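PDB 4TR9: fructose-bisphosphate aldolase from Plasmodium falciparum, which belongs to the class I fructose-bisphosphate aldolases, a family of enzymes built on a TIM-barrel fold. Local coordinates for residues S279-E284 with G309-S315. Numbering follows the deposited sequence.
Sequences SGGQSE and GRALQAS
E284 lays its side chain over the first turn of helix 310-320, with CG 3.6 Å from A311 O. CG is anti to its own carbonyl carbon (chi1 -72°), and the chain is extended from there. This carries the carboxylate past A311 to A314 and S315. The backbone N of S315 donates to E284 OE2 at 2.7 Å, reaching it from above the carboxylate plane, 38° out of it. The S315 hydroxyl also faces the other oxygen, but the modelled 2.4 Å between S315 OG and E284 OE1 is too short to be taken at face value. The bond from S315 N is the sound one. A314 CB lies against E284 OE2 at 3.2 Å. R337 of helix 327-346 also touches E284.

The segments follow two neighbouring parallel strands of the TIM barrel, 274-277 and 303-308. 279-284 is the loop leading to helix 284-295, and 309-315 opens helix 310-320. The contact therefore joins two adjacent beta-to-alpha connections, and G309 lies near the bound N'-[(E)-(2,4-dichlorophenyl)methylidene]-3,4-dihydroxybenzohydrazide.

S279 to Q282 form a type II' turn. At its start, S279 CB packs on A311 CB at 3.7 Å. S279 OG lies near R310 CB but is hydrogen-bonded to the backbone of a bound peptide. R310 runs alongside the turn, CG anti to the backbone N (chi1 179°), and its CD comes within 3.2 Å of G280 O. R310 NH2 makes a weak hydrogen bond to the peptide backbone. A water lies between E284 O and A311 O, 2.9 Å from A311 O.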
ATOM      1  N   SER A 279      14.723  13.562 -24.067  1.00 46.79           N
ATOM      2  CA  SER A 279      15.807  13.100 -24.926  1.00 48.70           C
ATOM      3  C   SER A 279      16.847  12.307 -24.142  1.00 52.21           C
ATOM      4  O   SER A 279      17.369  11.306 -24.630  1.00 52.51           O
ATOM      5  CB  SER A 279      16.473  14.284 -25.632  1.00 55.89           C
ATOM      6  OG  SER A 279      16.987  15.216 -24.698  1.00 57.57           O
ATOM      7  N   GLY A 280      17.138  12.755 -22.925  1.00 54.91           N
ATOM      8  CA  GLY A 280      18.135  12.103 -22.097  1.00 49.96           C
ATOM      9  C   GLY A 280      19.527  12.268 -22.673  1.00 56.47           C
ATOM     10  O   GLY A 280      19.916  13.367 -23.065  1.00 61.72           O
ATOM     11  N   GLY A 281      20.276  11.173 -22.734  1.00 48.62           N
ATOM     12  CA  GLY A 281      21.622  11.202 -23.275  1.00 53.49           C
ATOM     13  C   GLY A 281      21.675  10.881 -24.757  1.00 55.01           C
ATOM     14  O   GLY A 281      22.755  10.801 -25.342  1.00 57.95           O
ATOM     15  N   GLN A 282      20.507  10.696 -25.365  1.00 53.25           N
ATOM     16  CA  GLN A 282      20.426  10.371 -26.787  1.00 54.10           C
ATOM     17  C   GLN A 282      20.937  11.520 -27.645  1.00 56.17           C
ATOM     18  O   GLN A 282      20.834  12.685 -27.263  1.00 57.27           O
ATOM     19  CB  GLN A 282      18.989  10.035 -27.187  1.00 45.56           C
ATOM     20  CG  GLN A 282      18.376   8.867 -26.438  1.00 39.56           C
ATOM     21  CD  GLN A 282      16.939   8.613 -26.846  1.00 41.17           C
ATOM     22  OE1 GLN A 282      16.590   8.708 -28.023  1.00 48.97           O
ATOM     23  NE2 GLN A 282      16.094   8.296 -25.872  1.00 45.70           N
ATOM     24  N   SER A 283      21.488  11.188 -28.808  1.00 55.94           N
ATOM     25  CA  SER A 283      21.915  12.206 -29.758  1.00 52.34           C
ATOM     26  C   SER A 283      20.690  12.877 -30.363  1.00 48.32           C
ATOM     27  O   SER A 283      19.575  12.372 -30.237  1.00 48.98           O
ATOM     28  CB  SER A 283      22.793  11.597 -30.853  1.00 57.81           C
ATOM     29  OG  SER A 283      22.078  10.632 -31.605  1.00 59.73           O
ATOM     30  N   GLU A 284      20.897  14.018 -31.012  1.00 45.80           N
ATOM     31  CA  GLU A 284      19.798  14.765 -31.615  1.00 44.36           C
ATOM     32  C   GLU A 284      19.039  13.928 -32.634  1.00 46.40           C
ATOM     33  O   GLU A 284      17.809  13.904 -32.636  1.00 48.15           O
ATOM     34  CB  GLU A 284      20.316  16.040 -32.281  1.00 49.72           C
ATOM     35  CG  GLU A 284      20.755  17.123 -31.314  1.00 50.81           C
ATOM     36  CD  GLU A 284      21.187  18.386 -32.029  1.00 54.99           C
ATOM     37  OE1 GLU A 284      21.608  18.292 -33.201  1.00 61.82           O
ATOM     38  OE2 GLU A 284      21.099  19.476 -31.424  1.00 60.40           O
ATOM     39  N   GLY A 309      15.328  19.020 -24.776  1.00 44.82           N
ATOM     40  CA  GLY A 309      16.170  20.164 -24.493  1.00 46.68           C
ATOM     41  C   GLY A 309      17.524  19.953 -25.138  1.00 52.50           C
ATOM     42  O   GLY A 309      18.027  20.818 -25.850  1.00 55.16           O
ATOM     43  N   ARG A 310      18.109  18.786 -24.894  1.00 55.53           N
ATOM     44  CA  ARG A 310      19.382  18.424 -25.503  1.00 53.37           C
ATOM     45  C   ARG A 310      19.228  18.202 -27.003  1.00 58.29           C
ATOM     46  O   ARG A 310      20.072  18.619 -27.793  1.00 65.69           O
ATOM     47  CB  ARG A 310      19.950  17.166 -24.847  1.00 61.65           C
ATOM     48  CG  ARG A 310      21.276  16.702 -25.426  1.00 64.86           C
ATOM     49  CD  ARG A 310      21.713  15.388 -24.804  1.00 65.40           C
ATOM     50  NE  ARG A 310      23.142  15.148 -24.972  1.00 68.91           N
ATOM     51  CZ  ARG A 310      24.062  15.475 -24.070  1.00 74.02           C
ATOM     52  NH1 ARG A 310      25.343  15.221 -24.303  1.00 86.17           N
ATOM     53  NH2 ARG A 310      23.701  16.055 -22.933  1.00 71.76           N
ATOM     54  N   ALA A 311      18.137  17.549 -27.388  1.00 52.08           N
ATOM     55  CA  ALA A 311      17.908  17.180 -28.782  1.00 53.29           C
ATOM     56  C   ALA A 311      17.526  18.376 -29.652  1.00 55.88           C
ATOM     57  O   ALA A 311      17.412  18.250 -30.870  1.00 55.59           O
ATOM     58  CB  ALA A 311      16.832  16.110 -28.866  1.00 52.78           C
ATOM     59  N   LEU A 312      17.329  19.531 -29.026  1.00 48.55           N
ATOM     60  CA  LEU A 312      16.918  20.727 -29.753  1.00 49.25           C
ATOM     61  C   LEU A 312      17.945  21.851 -29.671  1.00 50.48           C
ATOM     62  O   LEU A 312      17.931  22.767 -30.490  1.00 56.46           O
ATOM     63  CB  LEU A 312      15.572  21.232 -29.229  1.00 43.13           C
ATOM     64  CG  LEU A 312      14.336  20.395 -29.563  1.00 43.83           C
ATOM     65  CD1 LEU A 312      13.112  20.938 -28.843  1.00 41.91           C
ATOM     66  CD2 LEU A 312      14.106  20.362 -31.066  1.00 42.60           C
ATOM     67  N   GLN A 313      18.837  21.778 -28.689  1.00 52.30           N
ATOM     68  CA  GLN A 313      19.737  22.891 -28.405  1.00 50.84           C
ATOM     69  C   GLN A 313      21.216  22.568 -28.600  1.00 52.59           C
ATOM     70  O   GLN A 313      22.048  23.475 -28.632  1.00 62.63           O
ATOM     71  CB  GLN A 313      19.517  23.384 -26.974  1.00 47.44           C
ATOM     72  CG  GLN A 313      18.109  23.876 -26.694  1.00 49.60           C
ATOM     73  CD  GLN A 313      17.919  24.298 -25.250  1.00 52.14           C
ATOM     74  OE1 GLN A 313      17.064  23.766 -24.544  1.00 56.29           O
ATOM     75  NE2 GLN A 313      18.718  25.261 -24.805  1.00 54.93           N
ATOM     76  N   ALA A 314      21.542  21.284 -28.724  1.00 44.67           N
ATOM     77  CA  ALA A 314      22.936  20.856 -28.817  1.00 48.15           C
ATOM     78  C   ALA A 314      23.648  21.464 -30.024  1.00 54.48           C
ATOM     79  O   ALA A 314      24.746  22.007 -29.896  1.00 54.91           O
ATOM     80  CB  ALA A 314      23.020  19.338 -28.867  1.00 49.49           C
ATOM     81  N   SER A 315      23.020  21.374 -31.192  1.00 43.96           N
ATOM     82  CA  SER A 315      23.614  21.899 -32.417  1.00 54.29           C
ATOM     83  C   SER A 315      23.470  23.415 -32.507  1.00 52.45           C
ATOM     84  O   SER A 315      24.254  24.081 -33.184  1.00 60.37           O
ATOM     85  CB  SER A 315      22.982  21.240 -33.643  1.00 55.77           C
ATOM     86  OG  SER A 315      23.291  19.859 -33.697  1.00 56.52           O
TER
HETATM   87  O   HOH W   1      16.349  15.925 -32.329  1.00 46.50           O